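Local structure of peroxiredoxin PRX1, mitochondrial (Saccharomyces cerevisiae, 5YKJ) at residues A[61-66]-A[158-163]. The protein is a mitochondrial 1-Cys peroxiredoxin that reduces peroxides through a reactive cysteine thiol, which is probably regenerated by the glutathione and thioredoxin systems. Numbering follows the deposited sequence.
Sequences RNVKLI and RVIDAL
A side-on, two-pronged salt bridge between Arg61 and Asp161, backed by a small apolar contact between Val63 and Ile160, ties the turn leading into strand 63-69, and the first residue of that strand, to helix 153-169 in the thioredoxin fold of this peroxiredoxin. Arg61 NE donates to Asp161 OD1 at 2.8 Å, while Arg61 NH2 donates to the syn lone pair of Asp161 OD2 at 3.1 Å and nearly straight (168°). Guanidinium and carboxylate are almost coplanar, 23° apart, and the paired bonds limit rotation of both groups. The extended run of Arg61 from CG to NE carries the guanidinium out to the helix. Its NH1 pairs with Glu57, so two carboxylates share this one cation. With an alanine here, the carboxylates of Asp161 and Glu57 would probably lose the cation they share, and that of Asp161 would be freer to turn. Deeper in, the buried Val63 and Ile160 meet tip to tip through their CG2 methyls, 3.9 Å apart. Phe58 of helix 55-59 packs against both Val63 and Ile160, and Val63 also rests on Trp30 and Val32 of the adjacent strand 30-36, so that helix 153-169 meets the sheet and helix 55-59 together here.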
loop_
_atom_site.group_PDB
_atom_site.type_symbol
_atom_site.label_atom_id
_atom_site.label_comp_id
_atom_site.label_asym_id
_atom_site.label_seq_id
_atom_site.Cartn_x
_atom_site.Cartn_y
_atom_site.Cartn_z
ATOM N N ARG A 61 -5.496 3.823 11.283
ATOM C CA ARG A 61 -6.083 4.363 10.102
ATOM C C ARG A 61 -6.958 3.322 9.395
ATOM O O ARG A 61 -7.291 3.495 8.307
ATOM C CB ARG A 61 -5.001 4.848 9.171
ATOM C CG ARG A 61 -4.183 6.015 9.732
ATOM C CD ARG A 61 -2.911 6.206 8.967
ATOM N NE ARG A 61 -2.268 7.482 9.168
ATOM C CZ ARG A 61 -1.398 7.785 10.116
ATOM N NH1 ARG A 61 -1.042 6.928 11.027
ATOM N NH2 ARG A 61 -0.926 8.992 10.150
ATOM N N ASN A 62 -7.283 2.239 10.081
ATOM C CA ASN A 62 -8.055 1.156 9.488
ATOM C C ASN A 62 -7.396 0.602 8.216
ATOM O O ASN A 62 -8.032 0.380 7.262
ATOM C CB ASN A 62 -9.505 1.539 9.201
ATOM C CG ASN A 62 -10.360 0.358 8.897
ATOM O OD1 ASN A 62 -10.176 -0.683 9.435
ATOM N ND2 ASN A 62 -11.319 0.550 8.016
ATOM N N VAL A 63 -6.089 0.431 8.275
ATOM C CA VAL A 63 -5.309 -0.119 7.188
ATOM C C VAL A 63 -4.625 -1.435 7.614
ATOM O O VAL A 63 -3.987 -1.470 8.586
ATOM C CB VAL A 63 -4.208 0.846 6.737
ATOM C CG1 VAL A 63 -3.428 0.260 5.586
ATOM C CG2 VAL A 63 -4.782 2.190 6.341
ATOM N N LYS A 64 -4.793 -2.474 6.814
ATOM C CA LYS A 64 -4.166 -3.745 7.027
ATOM C C LYS A 64 -3.004 -3.892 6.036
ATOM O O LYS A 64 -3.133 -3.598 4.901
ATOM C CB LYS A 64 -5.129 -4.869 6.771
ATOM C CG LYS A 64 -6.194 -4.976 7.821
ATOM C CD LYS A 64 -7.016 -6.232 7.753
ATOM C CE LYS A 64 -8.064 -6.140 8.823
ATOM N NZ LYS A 64 -9.418 -6.447 8.381
ATOM N N LEU A 65 -1.879 -4.345 6.559
ATOM C CA LEU A 65 -0.684 -4.570 5.806
ATOM C C LEU A 65 -0.611 -6.023 5.381
ATOM O O LEU A 65 -1.117 -6.885 5.999
ATOM C CB LEU A 65 0.561 -4.203 6.632
ATOM C CG LEU A 65 0.657 -2.784 7.130
ATOM C CD1 LEU A 65 1.683 -2.636 8.218
ATOM C CD2 LEU A 65 1.079 -1.909 5.990
ATOM N N ILE A 66 0.010 -6.222 4.241
ATOM C CA ILE A 66 0.269 -7.551 3.722
ATOM C C ILE A 66 1.470 -7.524 2.769
ATOM O O ILE A 66 1.529 -6.767 1.896
ATOM C CB ILE A 66 -0.962 -8.214 3.110
ATOM C CG1 ILE A 66 -0.656 -9.633 2.752
ATOM C CG2 ILE A 66 -1.477 -7.426 1.933
ATOM C CD1 ILE A 66 -1.894 -10.487 2.673
ATOM N N ARG A 158 1.421 9.319 4.524
ATOM C CA ARG A 158 0.949 10.609 4.053
ATOM C C ARG A 158 -0.129 10.459 2.968
ATOM O O ARG A 158 -1.146 11.076 3.015
ATOM C CB ARG A 158 2.119 11.481 3.562
ATOM C CG ARG A 158 1.773 12.951 3.328
ATOM C CD ARG A 158 2.821 13.725 2.541
ATOM N NE ARG A 158 2.937 13.286 1.177
ATOM C CZ ARG A 158 2.179 13.739 0.207
ATOM N NH1 ARG A 158 1.290 14.697 0.427
ATOM N NH2 ARG A 158 2.323 13.252 -0.992
ATOM N N VAL A 159 0.137 9.599 2.016
ATOM C CA VAL A 159 -0.831 9.362 0.981
ATOM C C VAL A 159 -2.091 8.684 1.482
ATOM O O VAL A 159 -3.079 8.905 0.963
ATOM C CB VAL A 159 -0.276 8.714 -0.298
ATOM C CG1 VAL A 159 0.870 9.531 -0.785
ATOM C CG2 VAL A 159 0.109 7.270 -0.073
ATOM N N ILE A 160 -1.960 7.815 2.469
ATOM C CA ILE A 160 -3.122 7.174 3.018
ATOM C C ILE A 160 -4.007 8.272 3.654
ATOM O O ILE A 160 -5.182 8.284 3.489
ATOM C CB ILE A 160 -2.775 6.098 4.076
ATOM C CG1 ILE A 160 -2.262 4.836 3.406
ATOM C CG2 ILE A 160 -4.021 5.700 4.866
ATOM C CD1 ILE A 160 -1.469 3.957 4.344
ATOM N N ASP A 161 -3.348 9.172 4.360
ATOM C CA ASP A 161 -4.097 10.238 4.996
ATOM C C ASP A 161 -4.817 11.130 3.967
ATOM O O ASP A 161 -5.915 11.496 4.137
ATOM C CB ASP A 161 -3.194 11.066 5.898
ATOM C CG ASP A 161 -2.847 10.350 7.205
ATOM O OD1 ASP A 161 -3.519 9.463 7.559
ATOM O OD2 ASP A 161 -1.909 10.723 7.803
ATOM N N ALA A 162 -4.123 11.447 2.904
ATOM C CA ALA A 162 -4.699 12.218 1.853
ATOM C C ALA A 162 -5.850 11.488 1.184
ATOM O O ALA A 162 -6.824 12.053 0.917
ATOM C CB ALA A 162 -3.629 12.571 0.827
ATOM N N LEU A 163 -5.681 10.204 0.894
ATOM C CA LEU A 163 -6.743 9.468 0.242
ATOM C C LEU A 163 -7.992 9.345 1.078
ATOM O O LEU A 163 -9.065 9.458 0.583
ATOM C CB LEU A 163 -6.275 8.056 -0.131
ATOM C CG LEU A 163 -5.313 7.945 -1.314
ATOM C CD1 LEU A 163 -4.594 6.609 -1.242
ATOM C CD2 LEU A 163 -6.085 8.079 -2.607
#